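Local coordinates for protein serine proteinase inhibitor 1 (Myxoma virus, PDB 6BJ5) that inhibits serine endopeptidases as a viral serpin important in virulence, this chain being its C-terminal piece, at residues M17-H22 with T26-M31. Numbering follows the deposited sequence.
Sequences MFLIYH and TTVLFM
Met31 lies alongside Leu19, the two side chains pointing the same way from one face of the hairpin, and CD2 of Leu19 rests 3.7 Å from CG of Met31. A bend at chi3 turns CE of Met31 back toward this leucine branch and to 4.0 Å from CE of Met17, whose chain crosses it obliquely. Val28 and Tyr21 pair further along the same face, from which the phenol ring rises; CA of Thr26 meets it at an edge, near the ring plane, and Glu202 of the larger chain of the inhibitor holds its OH by a hydrogen bond. On the other face Ile20 and Phe30 stand opposite each other with their CB atoms 4.0 Å apart; CG2 of Ile20 lies toward the edge of the Phe30 ring. Strands 16-22 and 27-34 form an antiparallel beta hairpin in the C-terminal part of the serpin, and residues of both, mostly of 16-22, pair with a strand of the larger chain, so the sheet runs on across the interface. A classic beta bulge interrupts the register: Leu29 and Phe30 both face Ile20, whose carbonyl oxygen accepts from two amide nitrogens, both in the carbonyl plane. Phe30 N gives the straighter bond (169°), on a lone pair, whereas Leu29 N comes closer, at 2.7 Å, but at a more bent angle of 134°. Within the bulge CB of Leu29 packs against the same oxygen, while CD1 of Leu29 comes to 4.1 Å from CB of His22. Near the turn a G1 bulge sets Thr26 and Thr27 against His22, and His22 N donates to Thr27 O over 2.7 Å. With CG anti to the backbone N (chi1 -176°), the imidazole leads away from strand 27-34; Thr25 binds its ND1, and Asp68 of the larger chain its NE2.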
loop_
_atom_site.group_PDB
_atom_site.type_symbol
_atom_site.label_atom_id
_atom_site.label_comp_id
_atom_site.label_asym_id
_atom_site.label_seq_id
_atom_site.Cartn_x
_atom_site.Cartn_y
_atom_site.Cartn_z
ATOM N N MET B 17 9.160 10.582 3.936
ATOM C CA MET B 17 8.589 9.265 3.705
ATOM C C MET B 17 7.881 8.794 4.967
ATOM O O MET B 17 8.352 9.046 6.082
ATOM C CB MET B 17 9.682 8.253 3.292
ATOM C CG MET B 17 9.173 6.827 3.176
ATOM S SD MET B 17 10.415 5.628 2.670
ATOM C CE MET B 17 10.497 5.927 0.918
ATOM N N PHE B 18 6.748 8.110 4.801
ATOM C CA PHE B 18 6.127 7.462 5.943
ATOM C C PHE B 18 5.826 6.008 5.599
ATOM O O PHE B 18 5.609 5.648 4.439
ATOM C CB PHE B 18 4.861 8.196 6.417
ATOM C CG PHE B 18 3.754 8.159 5.423
ATOM C CD1 PHE B 18 2.853 7.116 5.420
ATOM C CD2 PHE B 18 3.640 9.146 4.469
ATOM C CE1 PHE B 18 1.871 7.057 4.493
ATOM C CE2 PHE B 18 2.654 9.084 3.547
ATOM C CZ PHE B 18 1.767 8.037 3.549
ATOM N N LEU B 19 5.810 5.184 6.641
ATOM C CA LEU B 19 5.569 3.753 6.546
ATOM C C LEU B 19 4.617 3.438 7.681
ATOM O O LEU B 19 4.904 3.771 8.835
ATOM C CB LEU B 19 6.873 2.975 6.719
ATOM C CG LEU B 19 7.976 3.348 5.732
ATOM C CD1 LEU B 19 9.228 3.628 6.515
ATOM C CD2 LEU B 19 8.229 2.209 4.831
ATOM N N ILE B 20 3.472 2.859 7.367
ATOM C CA ILE B 20 2.559 2.369 8.385
ATOM C C ILE B 20 2.734 0.863 8.433
ATOM O O ILE B 20 2.495 0.179 7.432
ATOM C CB ILE B 20 1.108 2.759 8.086
ATOM C CG1 ILE B 20 0.947 4.278 8.175
ATOM C CG2 ILE B 20 0.171 2.042 9.038
ATOM C CD1 ILE B 20 -0.426 4.764 7.795
ATOM N N TYR B 21 3.175 0.349 9.582
ATOM C CA TYR B 21 3.570 -1.046 9.712
ATOM C C TYR B 21 2.912 -1.674 10.937
ATOM O O TYR B 21 2.481 -0.981 11.866
ATOM C CB TYR B 21 5.107 -1.185 9.772
ATOM C CG TYR B 21 5.742 -0.995 11.131
ATOM C CD1 TYR B 21 6.185 -2.089 11.863
ATOM C CD2 TYR B 21 5.948 0.271 11.659
ATOM C CE1 TYR B 21 6.787 -1.934 13.104
ATOM C CE2 TYR B 21 6.544 0.443 12.901
ATOM C CZ TYR B 21 6.962 -0.669 13.625
ATOM O OH TYR B 21 7.555 -0.526 14.867
ATOM N N HIS B 22 2.819 -3.007 10.907
ATOM C CA HIS B 22 2.215 -3.801 11.974
ATOM C C HIS B 22 3.337 -4.275 12.894
ATOM O O HIS B 22 4.242 -4.984 12.439
ATOM C CB HIS B 22 1.454 -4.970 11.354
ATOM C CG HIS B 22 0.697 -5.826 12.319
ATOM N ND1 HIS B 22 1.131 -7.077 12.700
ATOM C CD2 HIS B 22 -0.512 -5.652 12.907
ATOM C CE1 HIS B 22 0.245 -7.616 13.518
ATOM N NE2 HIS B 22 -0.762 -6.772 13.661
ATOM N N THR B 26 6.069 -7.078 12.003
ATOM C CA THR B 26 6.895 -6.175 11.186
ATOM C C THR B 26 6.502 -6.219 9.703
ATOM O O THR B 26 7.316 -6.476 8.810
ATOM C CB THR B 26 8.379 -6.490 11.381
ATOM O OG1 THR B 26 8.635 -6.642 12.782
ATOM C CG2 THR B 26 9.240 -5.332 10.880
ATOM N N THR B 27 5.222 -5.943 9.452
ATOM C CA THR B 27 4.630 -6.002 8.120
ATOM C C THR B 27 4.265 -4.580 7.704
ATOM O O THR B 27 3.525 -3.902 8.421
ATOM C CB THR B 27 3.384 -6.894 8.113
ATOM O OG1 THR B 27 3.740 -8.234 8.481
ATOM C CG2 THR B 27 2.713 -6.906 6.717
ATOM N N VAL B 28 4.790 -4.120 6.569
ATOM C CA VAL B 28 4.478 -2.776 6.087
ATOM C C VAL B 28 3.102 -2.794 5.419
ATOM O O VAL B 28 2.911 -3.426 4.378
ATOM C CB VAL B 28 5.554 -2.252 5.135
ATOM C CG1 VAL B 28 5.223 -0.802 4.676
ATOM C CG2 VAL B 28 6.918 -2.366 5.812
ATOM N N LEU B 29 2.128 -2.137 6.058
ATOM C CA LEU B 29 0.753 -2.070 5.566
ATOM C C LEU B 29 0.558 -0.979 4.516
ATOM O O LEU B 29 -0.063 -1.210 3.472
ATOM C CB LEU B 29 -0.175 -1.831 6.747
ATOM C CG LEU B 29 -0.065 -2.942 7.780
ATOM C CD1 LEU B 29 -0.835 -2.574 9.021
ATOM C CD2 LEU B 29 -0.600 -4.230 7.168
ATOM N N PHE B 30 1.080 0.216 4.783
ATOM C CA PHE B 30 1.001 1.363 3.892
ATOM C C PHE B 30 2.313 2.131 3.908
ATOM O O PHE B 30 3.012 2.193 4.923
ATOM C CB PHE B 30 -0.133 2.332 4.275
ATOM C CG PHE B 30 -1.500 1.723 4.212
ATOM C CD1 PHE B 30 -2.164 1.630 3.003
ATOM C CD2 PHE B 30 -2.112 1.219 5.349
ATOM C CE1 PHE B 30 -3.437 1.061 2.924
ATOM C CE2 PHE B 30 -3.379 0.652 5.283
ATOM C CZ PHE B 30 -4.049 0.576 4.066
ATOM N N MET B 31 2.583 2.784 2.784
ATOM C CA MET B 31 3.738 3.632 2.589
ATOM C C MET B 31 3.336 4.825 1.750
ATOM O O MET B 31 2.379 4.768 0.971
ATOM C CB MET B 31 4.821 2.983 1.754
ATOM C CG MET B 31 5.589 1.857 2.263
ATOM S SD MET B 31 6.595 1.590 0.791
ATOM C CE MET B 31 7.779 2.932 0.918
#